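Local coordinates for protein teichoic acid D-alanine hydrolase (Staphylococcus aureus, PDB 5ZH8) that removes D-alanyl ester groups from wall teichoic acid and lipoteichoic acid, influencing methicillin resistance and autolysis, at residues Thr248-Glu253 against Gly286-Thr291. Sequence-based numbering, arbitrary orientation.
Sequences TAFYDE and GNLYMT
Thr248 lies alongside Met290, the two side chains pointing the same way, with CG2 of Thr248 3.5 Å from CG of Met290; the Thr248 hydroxyl OG1 is hydrogen-bonded to Asp294 OD2 in helix 292-303. Ala249 joins the strands, its N giving a bond to Tyr289 O (2.8 Å) and its O receiving one from Tyr289 N (2.7 Å), both close to straight. At Phe250 the side chain returns to the face of Thr248, Leu288 and Met290. With CG of Leu288 turned away from its own backbone N (chi1 -167°) and chi2 at 77°, CD1 comes over the middle of the Phe250 ring, 3.9 Å from the centroid, as a CH-pi contact. Asn287 OD1 meets the edge of that ring, in its plane, while Asn287 ND2 is hydrogen-bonded to Leu279 O. Tyr251 lies just past the strand, yet its N still reaches Asn287 O (3.1 Å) through a more bent bond, and its CB packs on CE1 of Tyr289 at 3.6 Å. Glu253 then closes a type I turn; Glu253 OE2 accepts a bond from Phe250 N at 2.8 Å and is also bonded to Tyr236 OH. The result is an antiparallel pairing of an outer strand, 248-250, with the central strand of a small three-stranded sheet, completed by 123-124, within the beta-lactamase-family fold.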
ATOM      1  N   THR A 248      13.055   3.972  22.266  1.00 52.38           N
ATOM      2  CA  THR A 248      12.328   4.835  21.355  1.00 51.16           C
ATOM      3  C   THR A 248      13.271   5.958  20.960  1.00 52.85           C
ATOM      4  O   THR A 248      13.929   6.552  21.822  1.00 54.53           O
ATOM      5  CB  THR A 248      11.108   5.451  22.055  1.00 49.90           C
ATOM      6  OG1 THR A 248      10.180   4.417  22.403  1.00 48.86           O
ATOM      7  CG2 THR A 248      10.426   6.492  21.167  1.00 48.82           C
ATOM      8  N   ALA A 249      13.345   6.259  19.669  1.00 52.87           N
ATOM      9  CA  ALA A 249      14.338   7.211  19.190  1.00 54.42           C
ATOM     10  C   ALA A 249      13.940   7.898  17.898  1.00 53.96           C
ATOM     11  O   ALA A 249      13.145   7.383  17.116  1.00 52.63           O
ATOM     12  CB  ALA A 249      15.689   6.525  19.026  1.00 56.60           C
ATOM     13  N   PHE A 250      14.499   9.085  17.699  1.00 55.21           N
ATOM     14  CA  PHE A 250      14.386   9.793  16.435  1.00 55.40           C
ATOM     15  C   PHE A 250      15.319   9.125  15.435  1.00 56.94           C
ATOM     16  O   PHE A 250      16.338   8.556  15.811  1.00 58.27           O
ATOM     17  CB  PHE A 250      14.727  11.281  16.605  1.00 56.59           C
ATOM     18  CG  PHE A 250      13.673  12.063  17.340  1.00 54.73           C
ATOM     19  CD1 PHE A 250      12.579  12.577  16.662  1.00 53.72           C
ATOM     20  CD2 PHE A 250      13.769  12.278  18.704  1.00 54.53           C
ATOM     21  CE1 PHE A 250      11.599  13.294  17.327  1.00 52.50           C
ATOM     22  CE2 PHE A 250      12.796  12.995  19.380  1.00 53.43           C
ATOM     23  CZ  PHE A 250      11.706  13.503  18.690  1.00 52.32           C
ATOM     24  N   TYR A 251      14.952   9.206  14.162  1.00 57.11           N
ATOM     25  CA  TYR A 251      15.594   8.447  13.080  1.00 58.70           C
ATOM     26  C   TYR A 251      17.133   8.446  13.046  1.00 61.36           C
ATOM     27  O   TYR A 251      17.734   7.446  12.650  1.00 62.31           O
ATOM     28  CB  TYR A 251      15.061   8.933  11.726  1.00 59.30           C
ATOM     29  CG  TYR A 251      15.628  10.264  11.275  1.00 61.82           C
ATOM     30  CD1 TYR A 251      15.136  11.465  11.786  1.00 61.69           C
ATOM     31  CD2 TYR A 251      16.656  10.325  10.339  1.00 64.73           C
ATOM     32  CE1 TYR A 251      15.656  12.685  11.379  1.00 63.81           C
ATOM     33  CE2 TYR A 251      17.182  11.541   9.920  1.00 67.03           C
ATOM     34  CZ  TYR A 251      16.679  12.716  10.445  1.00 66.58           C
ATOM     35  OH  TYR A 251      17.198  13.924  10.027  1.00 69.03           O
ATOM     36  N   ASP A 252      17.765   9.550  13.444  1.00 62.80           N
ATOM     37  CA  ASP A 252      19.209   9.699  13.270  1.00 65.94           C
ATOM     38  C   ASP A 252      20.030   9.575  14.558  1.00 66.62           C
ATOM     39  O   ASP A 252      21.233   9.844  14.553  1.00 69.64           O
ATOM     40  CB  ASP A 252      19.524  11.032  12.578  1.00 68.13           C
ATOM     41  CG  ASP A 252      20.849  11.005  11.814  1.00 71.91           C
ATOM     42  OD1 ASP A 252      21.246   9.930  11.305  1.00 72.70           O
ATOM     43  OD2 ASP A 252      21.505  12.069  11.726  1.00 74.52           O
ATOM     44  N   GLU A 253      19.407   9.157  15.655  1.00 64.40           N
ATOM     45  CA  GLU A 253      20.139   8.970  16.906  1.00 65.65           C
ATOM     46  C   GLU A 253      21.094   7.774  16.787  1.00 67.44           C
ATOM     47  O   GLU A 253      20.698   6.691  16.358  1.00 66.43           O
ATOM     48  CB  GLU A 253      19.174   8.807  18.084  1.00 63.50           C
ATOM     49  CG  GLU A 253      18.291  10.025  18.323  1.00 62.13           C
ATOM     50  CD  GLU A 253      17.561   9.982  19.656  1.00 60.80           C
ATOM     51  OE1 GLU A 253      18.219   9.989  20.722  1.00 62.55           O
ATOM     52  OE2 GLU A 253      16.316   9.964  19.646  1.00 58.28           O
ATOM     53  N   GLY A 286       5.951  11.901  11.996  1.00 50.44           N
ATOM     54  CA  GLY A 286       6.379  10.525  11.738  1.00 50.17           C
ATOM     55  C   GLY A 286       7.834  10.298  11.370  1.00 51.43           C
ATOM     56  O   GLY A 286       8.119   9.696  10.333  1.00 52.27           O
ATOM     57  N   ASN A 287       8.751  10.745  12.228  1.00 51.69           N
ATOM     58  CA  ASN A 287      10.173  10.407  12.093  1.00 53.00           C
ATOM     59  C   ASN A 287      10.706   9.745  13.363  1.00 52.32           C
ATOM     60  O   ASN A 287      11.907   9.799  13.637  1.00 54.06           O
ATOM     61  CB  ASN A 287      11.004  11.645  11.727  1.00 54.95           C
ATOM     62  CG  ASN A 287      11.106  12.652  12.861  1.00 54.72           C
ATOM     63  OD1 ASN A 287      10.372  12.580  13.849  1.00 53.06           O
ATOM     64  ND2 ASN A 287      12.027  13.599  12.719  1.00 56.43           N
ATOM     65  N   LEU A 288       9.815   9.103  14.119  1.00 50.08           N
ATOM     66  CA  LEU A 288      10.183   8.432  15.362  1.00 49.47           C
ATOM     67  C   LEU A 288      10.150   6.919  15.191  1.00 48.89           C
ATOM     68  O   LEU A 288       9.272   6.388  14.514  1.00 47.82           O
ATOM     69  CB  LEU A 288       9.225   8.826  16.476  1.00 48.17           C
ATOM     70  CG  LEU A 288       9.646   8.471  17.900  1.00 48.28           C
ATOM     71  CD1 LEU A 288      10.703   9.444  18.417  1.00 49.80           C
ATOM     72  CD2 LEU A 288       8.415   8.469  18.791  1.00 46.89           C
ATOM     73  N   TYR A 289      11.108   6.241  15.823  1.00 49.51           N
ATOM     74  CA  TYR A 289      11.199   4.785  15.822  1.00 49.37           C
ATOM     75  C   TYR A 289      10.956   4.248  17.229  1.00 48.72           C
ATOM     76  O   TYR A 289      11.533   4.747  18.187  1.00 49.61           O
ATOM     77  CB  TYR A 289      12.580   4.341  15.335  1.00 51.37           C
ATOM     78  CG  TYR A 289      12.805   4.498  13.850  1.00 52.20           C
ATOM     79  CD1 TYR A 289      12.958   5.751  13.272  1.00 53.03           C
ATOM     80  CD2 TYR A 289      12.877   3.382  13.022  1.00 52.70           C
ATOM     81  CE1 TYR A 289      13.174   5.888  11.907  1.00 54.16           C
ATOM     82  CE2 TYR A 289      13.089   3.505  11.657  1.00 53.53           C
ATOM     83  CZ  TYR A 289      13.235   4.756  11.102  1.00 54.26           C
ATOM     84  OH  TYR A 289      13.438   4.879   9.748  1.00 55.34           O
ATOM     85  N   MET A 290      10.113   3.228  17.350  1.00 47.81           N
ATOM     86  CA  MET A 290       9.760   2.647  18.649  1.00 47.69           C
ATOM     87  C   MET A 290       9.774   1.133  18.587  1.00 47.80           C
ATOM     88  O   MET A 290       9.347   0.552  17.595  1.00 47.26           O
ATOM     89  CB  MET A 290       8.333   3.033  19.062  1.00 46.30           C
ATOM     90  CG  MET A 290       8.106   4.475  19.434  1.00 46.35           C
ATOM     91  SD  MET A 290       6.448   4.703  20.143  1.00 45.34           S
ATOM     92  CE  MET A 290       6.818   4.455  21.876  1.00 45.92           C
ATOM     93  N   THR A 291      10.221   0.503  19.670  1.00 48.79           N
ATOM     94  CA  THR A 291       9.899  -0.896  19.911  1.00 48.92           C
ATOM     95  C   THR A 291       8.428  -0.955  20.293  1.00 47.35           C
ATOM     96  O   THR A 291       7.937  -0.061  20.977  1.00 46.73           O
ATOM     97  CB  THR A 291      10.734  -1.517  21.050  1.00 50.53           C
ATOM     98  OG1 THR A 291      10.568  -0.760  22.249  1.00 50.10           O
ATOM     99  CG2 THR A 291      12.207  -1.549  20.689  1.00 52.52           C
TER